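Local coordinates for protein IroE-like serine hydrolase (Shewanella oneidensis, PDB 3GFF) that probably hydrolyses ester bonds, as an IroE-like serine hydrolase of the esterase D family with an alpha/beta-hydrolase fold, at residues T84-M87 / R88-P92; K103-P106 / Q107-H110; S128-Q132 / L133-G137; S251-G254 / L255-G258; D282-G285 / V286-E289. All coordinates share one frame; numbering follows the deposited sequence.

In the fold
All five contacts are local, each made along one continuous run of chain. Interaction 4 is the most buried, its centre about 10 Å from the centre of the chain; its helix also faces the second subunit. Interactions 1 and 5 are partly buried, on opposite sides of the centre. Interactions 2 and 3 are surface contacts. Interactions 1 and 2 touch, M87 against Y108 and R88 against H110, while the other pairs do not. Interactions 4 and 5 are stretches of successive helices with regular backbone bonds. Interaction 1 caps a short helix and is rich in charge, interaction 2 puts a glycine on a tyrosine ring, and interaction 3 ends a helix with aliphatic packing.

Interaction 1 (T84-M87 / R88-P92)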
loop_
_atom_site.group_PDB
_atom_site.type_symbol
_atom_site.label_atom_id
_atom_site.label_comp_id
_atom_site.label_asym_id
_atom_site.label_seq_id
_atom_site.Cartn_x
_atom_site.Cartn_y
_atom_site.Cartn_z
ATOM N N THR A 84 -15.532 19.219 6.344
ATOM C CA THR A 84 -16.852 19.615 6.792
ATOM C C THR A 84 -17.539 19.842 5.419
ATOM O O THR A 84 -18.184 18.934 4.888
ATOM C CB THR A 84 -16.792 20.840 7.677
ATOM O OG1 THR A 84 -16.302 21.946 6.926
ATOM C CG2 THR A 84 -15.871 20.591 8.893
ATOM N N ASN A 85 -17.323 21.013 4.809
ATOM C CA ASN A 85 -17.844 21.300 3.463
ATOM C C ASN A 85 -16.709 21.171 2.400
ATOM O O ASN A 85 -15.961 22.112 2.084
ATOM C CB ASN A 85 -18.522 22.670 3.444
ATOM C CG ASN A 85 -19.353 22.916 2.191
ATOM O OD1 ASN A 85 -19.177 22.267 1.150
ATOM N ND2 ASN A 85 -20.232 23.904 2.278
ATOM N N ARG A 86 -16.591 19.968 1.874
ATOM C CA ARG A 86 -15.575 19.616 0.888
ATOM C C ARG A 86 -15.661 20.403 -0.433
ATOM O O ARG A 86 -14.647 20.824 -0.973
ATOM C CB ARG A 86 -15.699 18.126 0.609
ATOM C CG ARG A 86 -14.709 17.563 -0.402
ATOM C CD ARG A 86 -14.655 16.047 -0.303
ATOM N NE ARG A 86 -13.403 15.577 -0.870
ATOM C CZ ARG A 86 -13.261 15.122 -2.113
ATOM N NH1 ARG A 86 -14.321 15.028 -2.927
ATOM N NH2 ARG A 86 -12.052 14.740 -2.539
HETATM N N MSE A 87 -16.858 20.597 -0.966
HETATM C CA MSE A 87 -16.957 21.348 -2.210
HETATM C C MSE A 87 -16.575 22.808 -1.985
HETATM O O MSE A 87 -16.131 23.469 -2.889
HETATM C CB MSE A 87 -18.338 21.229 -2.853
HETATM C CG MSE A 87 -18.602 19.870 -3.552
HETATM SE SE MSE A 87 -17.304 19.462 -4.982
HETATM C CE MSE A 87 -17.791 20.971 -6.050
ATOM N N ARG A 88 -16.731 23.293 -0.774
ATOM C CA ARG A 88 -16.429 24.678 -0.480
ATOM C C ARG A 88 -14.940 24.854 -0.343
ATOM O O ARG A 88 -14.387 25.744 -0.961
ATOM C CB ARG A 88 -17.121 25.118 0.805
ATOM C CG ARG A 88 -16.988 26.595 1.180
ATOM C CD ARG A 88 -17.355 26.774 2.647
ATOM N NE ARG A 88 -16.417 26.051 3.504
ATOM C CZ ARG A 88 -16.554 25.876 4.815
ATOM N NH1 ARG A 88 -17.608 26.366 5.469
ATOM N NH2 ARG A 88 -15.631 25.198 5.488
ATOM N N ASP A 89 -14.295 23.963 0.417
ATOM C CA ASP A 89 -12.890 24.099 0.771
ATOM C C ASP A 89 -11.893 23.571 -0.228
ATOM O O ASP A 89 -10.757 23.984 -0.198
ATOM C CB ASP A 89 -12.628 23.373 2.083
ATOM C CG ASP A 89 -13.414 23.950 3.249
ATOM O OD1 ASP A 89 -13.757 25.155 3.219
ATOM O OD2 ASP A 89 -13.685 23.191 4.209
ATOM N N TYR A 90 -12.300 22.658 -1.096
ATOM C CA TYR A 90 -11.366 22.024 -2.016
ATOM C C TYR A 90 -11.400 22.592 -3.417
ATOM O O TYR A 90 -10.638 22.134 -4.263
ATOM C CB TYR A 90 -11.581 20.492 -2.016
ATOM C CG TYR A 90 -10.999 19.763 -0.821
ATOM C CD1 TYR A 90 -10.738 20.421 0.373
ATOM C CD2 TYR A 90 -10.799 18.394 -0.856
ATOM C CE1 TYR A 90 -10.234 19.769 1.454
ATOM C CE2 TYR A 90 -10.290 17.706 0.266
ATOM C CZ TYR A 90 -10.030 18.402 1.416
ATOM O OH TYR A 90 -9.551 17.765 2.565
ATOM N N THR A 91 -12.269 23.585 -3.652
ATOM C CA THR A 91 -12.413 24.223 -4.968
ATOM C C THR A 91 -11.835 25.633 -4.972
ATOM O O THR A 91 -12.149 26.437 -4.122
ATOM C CB THR A 91 -13.887 24.190 -5.462
ATOM O OG1 THR A 91 -14.763 24.800 -4.510
ATOM C CG2 THR A 91 -14.326 22.714 -5.698
ATOM N N PRO A 92 -10.911 25.906 -5.903
ATOM C CA PRO A 92 -10.255 27.204 -5.967
ATOM C C PRO A 92 -11.085 28.294 -6.629
ATOM O O PRO A 92 -10.879 29.490 -6.331
ATOM C CB PRO A 92 -8.995 26.906 -6.771
ATOM C CG PRO A 92 -9.364 25.720 -7.654
ATOM C CD PRO A 92 -10.408 24.960 -6.924
HETATM O O HOH W 1 -13.425 20.621 4.443
#
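The guanidinium of R88 has CB of N85 over the centre of one face, 3.9 Å above its plane, and the carboxylate of D89 at its edge. The planes of the N85 amide and this guanidinium are 32° apart. R88 holds D89 side-on in a salt bridge: NE is 2.8 Å from OD1 of D89, and NH2 is 2.9 Å from the same oxygen. The NH2 bond uses the syn lone pair, while NE comes from above the carboxylate plane. A bend at chi3 (64°) turns the NE side of the R88 guanidinium to D89. An alanine here would remove both donors to OD1 of D89, and would probably leave D89 relying on R26 and E24 without this mate. N85 is the N-cap of helix 86-89: its OD1 accepts from N of R88 at 3.3 Å, from above the carbonyl plane. Its backbone O takes N of D89 at 3.0 Å. OG1 of T91 donates to O of M87 at a doubtfully short 2.5 Å, and also bonds to N of G112. The guanidinium of R86 meets the Y90 ring obliquely, with NE 3.8 Å from CD2 of Y90. R86 is salt-bridged to D50, whose N bonds to OH of Y90. R88 also pairs with E24, and D89 with R26. The helix sits beside strand 24-31, while R86, selenomethionine M87 and Y90 lean on helix 146-156, which starts at the probable nucleophile elbow.

Interaction 2 (K103-P106 / Q107-H110)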
loop_
_atom_site.group_PDB
_atom_site.type_symbol
_atom_site.label_atom_id
_atom_site.label_comp_id
_atom_site.label_asym_id
_atom_site.label_seq_id
_atom_site.Cartn_x
_atom_site.Cartn_y
_atom_site.Cartn_z
ATOM N N LYS A 103 -25.887 21.630 -14.639
ATOM C CA LYS A 103 -25.716 22.044 -13.260
ATOM C C LYS A 103 -25.128 20.926 -12.377
ATOM O O LYS A 103 -25.469 19.754 -12.533
ATOM C CB LYS A 103 -27.048 22.555 -12.692
ATOM C CG LYS A 103 -27.440 23.995 -13.174
ATOM C CD LYS A 103 -26.442 25.089 -12.638
ATOM C CE LYS A 103 -26.781 26.580 -13.029
ATOM N NZ LYS A 103 -26.502 27.001 -14.435
ATOM N N GLY A 104 -24.229 21.307 -11.471
ATOM C CA GLY A 104 -23.666 20.363 -10.508
ATOM C C GLY A 104 -24.720 20.174 -9.436
ATOM O O GLY A 104 -25.785 20.789 -9.514
ATOM N N ASN A 105 -24.451 19.332 -8.445
ATOM C CA ASN A 105 -25.385 19.147 -7.317
ATOM C C ASN A 105 -25.468 20.444 -6.512
ATOM O O ASN A 105 -24.595 21.304 -6.655
ATOM C CB ASN A 105 -24.956 17.974 -6.435
ATOM C CG ASN A 105 -23.573 18.146 -5.835
ATOM O OD1 ASN A 105 -23.296 19.079 -5.072
ATOM N ND2 ASN A 105 -22.705 17.217 -6.154
ATOM N N PRO A 106 -26.498 20.595 -5.654
ATOM C CA PRO A 106 -26.647 21.859 -4.937
ATOM C C PRO A 106 -25.442 22.362 -4.113
ATOM O O PRO A 106 -25.388 23.547 -3.792
ATOM C CB PRO A 106 -27.871 21.614 -4.035
ATOM C CG PRO A 106 -28.655 20.552 -4.774
ATOM C CD PRO A 106 -27.577 19.647 -5.319
ATOM N N GLN A 107 -24.486 21.504 -3.778
ATOM C CA GLN A 107 -23.330 21.952 -3.028
ATOM C C GLN A 107 -22.257 22.688 -3.890
ATOM O O GLN A 107 -21.231 23.191 -3.375
ATOM C CB GLN A 107 -22.817 20.817 -2.143
ATOM C CG GLN A 107 -23.796 20.581 -0.894
ATOM C CD GLN A 107 -25.228 20.089 -1.254
ATOM O OE1 GLN A 107 -26.200 20.822 -1.087
ATOM N NE2 GLN A 107 -25.348 18.843 -1.746
ATOM N N TYR A 108 -22.538 22.807 -5.189
ATOM C CA TYR A 108 -21.716 23.621 -6.095
ATOM C C TYR A 108 -21.796 25.112 -5.770
ATOM O O TYR A 108 -20.853 25.874 -6.084
ATOM C CB TYR A 108 -22.092 23.378 -7.554
ATOM C CG TYR A 108 -21.298 22.259 -8.170
ATOM C CD1 TYR A 108 -21.350 20.979 -7.654
ATOM C CD2 TYR A 108 -20.494 22.491 -9.265
ATOM C CE1 TYR A 108 -20.600 19.950 -8.209
ATOM C CE2 TYR A 108 -19.762 21.478 -9.846
ATOM C CZ TYR A 108 -19.814 20.204 -9.313
ATOM O OH TYR A 108 -19.044 19.225 -9.891
ATOM N N GLN A 109 -22.898 25.513 -5.129
ATOM C CA GLN A 109 -23.129 26.900 -4.727
ATOM C C GLN A 109 -22.062 27.386 -3.776
ATOM O O GLN A 109 -21.863 28.569 -3.667
ATOM C CB GLN A 109 -24.505 27.076 -4.047
ATOM C CG GLN A 109 -24.604 26.425 -2.659
ATOM C CD GLN A 109 -26.046 26.223 -2.185
ATOM O OE1 GLN A 109 -26.776 27.192 -1.910
ATOM N NE2 GLN A 109 -26.448 24.939 -2.040
ATOM N N HIS A 110 -21.404 26.478 -3.064
ATOM C CA HIS A 110 -20.371 26.892 -2.096
ATOM C C HIS A 110 -18.977 26.884 -2.647
ATOM O O HIS A 110 -18.046 27.224 -1.927
ATOM C CB HIS A 110 -20.411 25.987 -0.855
ATOM C CG HIS A 110 -21.755 25.910 -0.222
ATOM N ND1 HIS A 110 -22.585 24.823 -0.371
ATOM C CD2 HIS A 110 -22.424 26.794 0.546
ATOM C CE1 HIS A 110 -23.698 25.027 0.301
ATOM N NE2 HIS A 110 -23.636 26.229 0.851
HETATM O O HOH W 2 -22.370 17.460 -2.223
#
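A short 3-10 segment, P106 to H110, forms this contact in the loop between helix 86-89 and helix 114-132. G104, two residues before it, sits on the ring of Y108. Its CA is 3.7 Å from the ring centroid and 9° off the normal, a CH-pi contact over the face. The fit leaves no room for a side chain, since a CB on G104 would clash with the ring. At the ring's edge, in its plane, is OD1 of N105. The N105 amide stands nearly upright to the ring, with the planes 82° apart. N105 holds the start of the segment twice. Its backbone O accepts from N of Y108 at 2.9 Å, and its OD1 accepts from N of Q107 at 3.0 Å, in the carbonyl plane and on a lone pair. The side chain folds back to make this bond, with CG between the backbone N and the carbonyl carbon (chi1 60°). A water weakly joins the same OD1 to NE2 of Q107. A leucine in place of Y108 would lack the flat ring over CA of G104, and would probably leave a gap against L98 and W173. Further along, N of Q109 bonds weakly to O of P106. The Y108 ring is buried against L98 and W173 and also meets M87 of helix 86-89. H110 rests on N85 and on R88 of that helix.

Interaction 3 (S128-Q132 / L133-G137)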
loop_
_atom_site.group_PDB
_atom_site.type_symbol
_atom_site.label_atom_id
_atom_site.label_comp_id
_atom_site.label_asym_id
_atom_site.label_seq_id
_atom_site.Cartn_x
_atom_site.Cartn_y
_atom_site.Cartn_z
ATOM N N SER A 128 -0.570 25.685 15.187
ATOM C CA SER A 128 -1.030 24.923 16.357
ATOM C C SER A 128 -0.260 23.598 16.515
ATOM O O SER A 128 0.168 23.248 17.616
ATOM C CB SER A 128 -2.537 24.664 16.258
ATOM O OG SER A 128 -2.974 23.885 17.336
ATOM N N ILE A 129 -0.104 22.900 15.396
ATOM C CA ILE A 129 0.668 21.661 15.281
ATOM C C ILE A 129 2.111 21.954 15.645
ATOM O O ILE A 129 2.723 21.266 16.438
ATOM C CB ILE A 129 0.664 21.142 13.812
ATOM C CG1 ILE A 129 -0.756 20.759 13.331
ATOM C CG2 ILE A 129 1.645 19.961 13.612
ATOM C CD1 ILE A 129 -1.260 19.513 13.837
ATOM N N GLU A 130 2.648 23.022 15.085
ATOM C CA GLU A 130 4.051 23.348 15.316
ATOM C C GLU A 130 4.368 23.803 16.727
ATOM O O GLU A 130 5.509 23.686 17.154
ATOM C CB GLU A 130 4.533 24.363 14.295
ATOM C CG GLU A 130 4.476 23.849 12.889
ATOM C CD GLU A 130 4.971 24.840 11.860
ATOM O OE1 GLU A 130 5.623 25.810 12.247
ATOM O OE2 GLU A 130 4.709 24.653 10.650
ATOM N N SER A 131 3.381 24.349 17.432
ATOM C CA SER A 131 3.574 24.768 18.816
ATOM C C SER A 131 3.464 23.573 19.754
ATOM O O SER A 131 3.969 23.638 20.845
ATOM C CB SER A 131 2.579 25.855 19.241
ATOM O OG SER A 131 1.288 25.331 19.537
ATOM N N GLN A 132 2.802 22.499 19.309
ATOM C CA GLN A 132 2.620 21.280 20.090
ATOM C C GLN A 132 3.675 20.197 19.787
ATOM O O GLN A 132 4.086 19.444 20.687
ATOM C CB GLN A 132 1.222 20.690 19.837
ATOM C CG GLN A 132 0.106 21.595 20.352
ATOM C CD GLN A 132 -1.305 21.171 19.936
ATOM O OE1 GLN A 132 -1.508 20.235 19.138
ATOM N NE2 GLN A 132 -2.314 21.865 20.520
ATOM N N LEU A 133 4.104 20.111 18.533
ATOM C CA LEU A 133 5.076 19.092 18.161
ATOM C C LEU A 133 6.406 19.655 17.624
ATOM O O LEU A 133 6.500 20.811 17.193
ATOM C CB LEU A 133 4.456 18.165 17.119
ATOM C CG LEU A 133 3.068 17.545 17.383
ATOM C CD1 LEU A 133 2.547 16.942 16.065
ATOM C CD2 LEU A 133 3.044 16.505 18.488
ATOM N N ARG A 134 7.426 18.797 17.632
ATOM C CA ARG A 134 8.746 19.145 17.122
ATOM C C ARG A 134 8.806 18.878 15.623
ATOM O O ARG A 134 9.006 17.727 15.177
ATOM C CB ARG A 134 9.824 18.359 17.861
ATOM C CG ARG A 134 9.863 18.655 19.383
ATOM C CD ARG A 134 11.093 17.960 20.040
ATOM N NE ARG A 134 11.219 16.587 19.563
ATOM C CZ ARG A 134 10.625 15.520 20.089
ATOM N NH1 ARG A 134 9.907 15.600 21.187
ATOM N NH2 ARG A 134 10.796 14.336 19.523
ATOM N N THR A 135 8.590 19.952 14.861
ATOM C CA THR A 135 8.572 19.911 13.410
ATOM C C THR A 135 9.858 20.533 12.875
ATOM O O THR A 135 10.389 21.472 13.462
ATOM C CB THR A 135 7.354 20.648 12.864
ATOM O OG1 THR A 135 7.473 22.057 13.136
ATOM C CG2 THR A 135 6.084 20.077 13.524
ATOM N N ASN A 136 10.324 20.047 11.734
ATOM C CA ASN A 136 11.636 20.458 11.194
ATOM C C ASN A 136 11.678 21.413 9.999
ATOM O O ASN A 136 12.754 21.621 9.426
ATOM C CB ASN A 136 12.481 19.219 10.874
ATOM C CG ASN A 136 12.044 18.496 9.608
ATOM O OD1 ASN A 136 11.246 19.010 8.826
ATOM N ND2 ASN A 136 12.634 17.314 9.366
ATOM N N GLY A 137 10.533 21.969 9.620
ATOM C CA GLY A 137 10.492 22.940 8.521
ATOM C C GLY A 137 10.153 22.365 7.170
ATOM O O GLY A 137 9.922 23.100 6.233
#
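This is a helix C-terminus contact, where helix 114-132 gives way to the short strand 135-136 at the surface. The side chains of I129 and L133, four residues apart, meet as the chain leaves the helix. CG2 of I129 lies 4.0 Å from CD1 of L133, and the two aliphatic chains meet at a slant. CG1 of I129 lies beside the backbone N (chi1 -64°), which leaves CG2 as the branch that meets L133. A backbone bond runs between the same two residues: N of L133 donates to O of I129 at 2.8 Å, nearly straight along the carbonyl. One residue on, E130 passes T135 at about a right angle. CG of E130 is 3.5 Å from OG1 of T135; the methylene comes nearest, and no hydrogen bond joins the pair. OG of S131 donates back along the chain to O of S128 at 3.0 Å. The apolar side faces the main sheet: I129 and L133 both pack on I30 of strand 24-31, and I129 also meets V79 while L133 meets I77. The chemistry is therefore split. Aliphatic carbons bind the helix end to the sheet, and the main-chain bond to I129 ties down L133.

Interaction 4 (S251-G254 / L255-G258)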
loop_
_atom_site.group_PDB
_atom_site.type_symbol
_atom_site.label_atom_id
_atom_site.label_comp_id
_atom_site.label_asym_id
_atom_site.label_seq_id
_atom_site.Cartn_x
_atom_site.Cartn_y
_atom_site.Cartn_z
ATOM N N SER A 251 -5.105 6.536 -5.097
ATOM C CA SER A 251 -4.685 7.292 -3.915
ATOM C C SER A 251 -3.568 6.575 -3.197
ATOM O O SER A 251 -2.551 7.194 -2.804
ATOM C CB SER A 251 -5.873 7.579 -2.952
ATOM O OG SER A 251 -6.456 6.388 -2.408
ATOM N N HIS A 252 -3.711 5.259 -3.088
ATOM C CA HIS A 252 -2.737 4.445 -2.358
ATOM C C HIS A 252 -1.363 4.283 -3.040
ATOM O O HIS A 252 -0.337 4.640 -2.422
ATOM C CB HIS A 252 -3.322 3.086 -2.063
ATOM C CG HIS A 252 -2.552 2.301 -1.042
ATOM N ND1 HIS A 252 -2.748 2.459 0.313
ATOM C CD2 HIS A 252 -1.628 1.325 -1.180
ATOM C CE1 HIS A 252 -1.967 1.618 0.969
ATOM N NE2 HIS A 252 -1.283 0.910 0.085
ATOM N N ILE A 253 -1.345 3.704 -4.252
ATOM C CA ILE A 253 -0.102 3.473 -5.016
ATOM C C ILE A 253 0.521 4.801 -5.424
ATOM O O ILE A 253 1.740 4.883 -5.633
ATOM C CB ILE A 253 -0.305 2.493 -6.281
ATOM C CG1 ILE A 253 1.025 1.856 -6.721
ATOM C CG2 ILE A 253 -0.985 3.190 -7.465
ATOM C CD1 ILE A 253 1.782 1.014 -5.602
ATOM N N GLY A 254 -0.327 5.832 -5.571
ATOM C CA GLY A 254 0.115 7.195 -5.910
ATOM C C GLY A 254 0.955 7.793 -4.785
ATOM O O GLY A 254 1.995 8.396 -5.037
ATOM N N LEU A 255 0.503 7.624 -3.542
ATOM C CA LEU A 255 1.276 8.044 -2.366
ATOM C C LEU A 255 2.503 7.119 -2.234
ATOM O O LEU A 255 3.611 7.559 -1.990
ATOM C CB LEU A 255 0.421 7.953 -1.094
ATOM C CG LEU A 255 1.087 8.279 0.271
ATOM C CD1 LEU A 255 1.464 9.777 0.425
ATOM C CD2 LEU A 255 0.168 7.832 1.468
ATOM N N TYR A 256 2.303 5.820 -2.411
ATOM C CA TYR A 256 3.409 4.897 -2.334
ATOM C C TYR A 256 4.584 5.385 -3.197
ATOM O O TYR A 256 5.704 5.579 -2.713
ATOM C CB TYR A 256 2.965 3.508 -2.741
ATOM C CG TYR A 256 4.020 2.444 -2.519
ATOM C CD1 TYR A 256 5.011 2.190 -3.473
ATOM C CD2 TYR A 256 4.026 1.679 -1.354
ATOM C CE1 TYR A 256 5.994 1.194 -3.256
ATOM C CE2 TYR A 256 4.992 0.727 -1.123
ATOM C CZ TYR A 256 5.985 0.479 -2.067
ATOM O OH TYR A 256 6.929 -0.517 -1.819
ATOM N N ASP A 257 4.320 5.658 -4.466
ATOM C CA ASP A 257 5.395 6.021 -5.372
ATOM C C ASP A 257 5.813 7.451 -5.214
ATOM O O ASP A 257 7.004 7.787 -5.451
ATOM C CB ASP A 257 4.976 5.801 -6.798
ATOM C CG ASP A 257 4.844 4.373 -7.144
ATOM O OD1 ASP A 257 5.604 3.519 -6.580
ATOM O OD2 ASP A 257 4.006 4.127 -8.054
ATOM N N GLY A 258 4.847 8.295 -4.855
ATOM C CA GLY A 258 5.107 9.715 -4.683
ATOM C C GLY A 258 6.029 10.003 -3.522
ATOM O O GLY A 258 6.977 10.743 -3.667
#
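I253 and Y256 meet along one face of helix 250-263. CD1 of I253 lies 4.0 Å from CB of Y256 and equally 4.0 Å from its CD1, coming to the ring obliquely. CG1 of I253 is anti to the backbone N (chi1 -158°), and the turn at chi2 then brings CD1 to Y256. On the next step, CG1 of I253 is 4.0 Å from OD2 of D257. Backbone bonds fix this spacing: N of Y256 to O of H252 and N of D257 to O of I253, both at 2.9 Å. G258 donates to O of G254 at 2.9 Å, and a CB on G258 would clash with that oxygen. Polar ends are held from outside. OH of Y256 bonds to E245 of the second subunit, and OD2 of D257 bonds to OH of Y242. H252 bonds to H57 and, through NE2, to H252 of the second subunit. On another side, S251 bonds to Q54, and L255 packs on V142 of strand 138-144. The contact is thus an apolar patch framed by polar groups that each have a partner. I253 packs on Y256 of the second subunit, and Y256 on its I253, so the same patch serves the dimer interface.

Interaction 5 (D282-G285 / V286-E289); sequences DQYG and VLSE
The backbone of helix 277-291 runs here in regular i to i+4 bonds, from N of V286 to O of D282 at 2.9 Å up to N of E289 to O of G285 at 3.0 Å. The ring of Y284 has L287 over one face. CD1 of L287 stands 3.8 Å from the ring centroid and 17° off the normal, a CH-pi contact offset toward the rim. Its nearest ring atom is CE2 of Y284, at 3.7 Å. The leucine puts CG anti to its carbonyl carbon (chi1 -63°) and then extends, so CD1 arrives over the ring. These two residues form the buried side of the helix. Y284 also packs on V295 and P297, its OH bonds to O of F266, and L287 rests on F266. The helix lies beyond helix 250-263 in the chain, and this side of it covers the segment that connects the two. Q283 adds to that hold, with NE2 bonded to O of D265 and to O of A267. O of Y284 takes two donors, N of S288 at 2.9 Å and OG of S288 at 3.0 Å, which reach it from opposite faces of its carbonyl plane. OG of S288 is also bonded to N of V295, so this hydroxyl joins the helix to the chain that follows it. On the exposed side, CG2 of V286 lies 3.4 Å from O of D282. G285 brings no side chain to this surface, and CG of E289 passes 3.1 Å from O of G285. OD1 of D282 bonds back along the helix to NE2 of Q278.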
loop_
_atom_site.group_PDB
_atom_site.type_symbol
_atom_site.label_atom_id
_atom_site.label_comp_id
_atom_site.label_asym_id
_atom_site.label_seq_id
_atom_site.Cartn_x
_atom_site.Cartn_y
_atom_site.Cartn_z
ATOM N N ASP A 282 27.544 16.608 1.567
ATOM C CA ASP A 282 27.236 17.105 0.222
ATOM C C ASP A 282 25.826 16.676 -0.187
ATOM O O ASP A 282 25.035 17.500 -0.681
ATOM C CB ASP A 282 28.270 16.584 -0.801
ATOM C CG ASP A 282 29.708 17.102 -0.551
ATOM O OD1 ASP A 282 29.949 17.990 0.299
ATOM O OD2 ASP A 282 30.618 16.610 -1.265
ATOM N N GLN A 283 25.539 15.384 0.020
ATOM C CA GLN A 283 24.232 14.770 -0.242
ATOM C C GLN A 283 23.126 15.599 0.395
ATOM O O GLN A 283 22.127 15.952 -0.254
ATOM C CB GLN A 283 24.203 13.327 0.320
ATOM C CG GLN A 283 22.876 12.654 0.314
ATOM C CD GLN A 283 22.893 11.293 0.996
ATOM O OE1 GLN A 283 23.829 10.952 1.706
ATOM N NE2 GLN A 283 21.852 10.501 0.759
ATOM N N TYR A 284 23.301 15.910 1.673
ATOM C CA TYR A 284 22.299 16.713 2.368
ATOM C C TYR A 284 22.309 18.198 1.949
ATOM O O TYR A 284 21.281 18.872 2.044
ATOM C CB TYR A 284 22.314 16.430 3.878
ATOM C CG TYR A 284 21.515 15.178 4.156
ATOM C CD1 TYR A 284 22.053 13.914 3.907
ATOM C CD2 TYR A 284 20.202 15.260 4.612
ATOM C CE1 TYR A 284 21.313 12.762 4.093
ATOM C CE2 TYR A 284 19.445 14.125 4.808
ATOM C CZ TYR A 284 19.994 12.872 4.531
ATOM O OH TYR A 284 19.249 11.748 4.762
ATOM N N GLY A 285 23.436 18.677 1.417
ATOM C CA GLY A 285 23.506 20.018 0.854
ATOM C C GLY A 285 22.594 20.095 -0.371
ATOM O O GLY A 285 21.850 21.044 -0.535
ATOM N N VAL A 286 22.627 19.060 -1.201
ATOM C CA VAL A 286 21.801 18.989 -2.393
ATOM C C VAL A 286 20.319 18.927 -1.999
ATOM O O VAL A 286 19.499 19.662 -2.574
ATOM C CB VAL A 286 22.177 17.786 -3.299
ATOM C CG1 VAL A 286 21.216 17.696 -4.536
ATOM C CG2 VAL A 286 23.652 17.885 -3.726
ATOM N N LEU A 287 19.982 18.090 -1.007
ATOM C CA LEU A 287 18.581 17.991 -0.523
ATOM C C LEU A 287 18.109 19.346 -0.003
ATOM O O LEU A 287 16.991 19.785 -0.304
ATOM C CB LEU A 287 18.414 16.898 0.554
ATOM C CG LEU A 287 18.716 15.454 0.112
ATOM C CD1 LEU A 287 18.579 14.467 1.251
ATOM C CD2 LEU A 287 17.807 15.115 -1.051
ATOM N N SER A 288 18.963 20.016 0.761
ATOM C CA SER A 288 18.635 21.339 1.277
ATOM C C SER A 288 18.334 22.360 0.165
ATOM O O SER A 288 17.398 23.162 0.282
ATOM C CB SER A 288 19.748 21.853 2.181
ATOM O OG SER A 288 19.783 21.060 3.362
ATOM N N GLU A 289 19.140 22.328 -0.896
ATOM C CA GLU A 289 18.962 23.252 -1.980
ATOM C C GLU A 289 17.665 22.908 -2.741
ATOM O O GLU A 289 16.966 23.817 -3.209
ATOM C CB GLU A 289 20.231 23.282 -2.855
ATOM C CG GLU A 289 21.465 23.760 -2.028
ATOM C CD GLU A 289 22.762 24.033 -2.824
ATOM O OE1 GLU A 289 23.025 23.328 -3.845
ATOM O OE2 GLU A 289 23.542 24.942 -2.383
#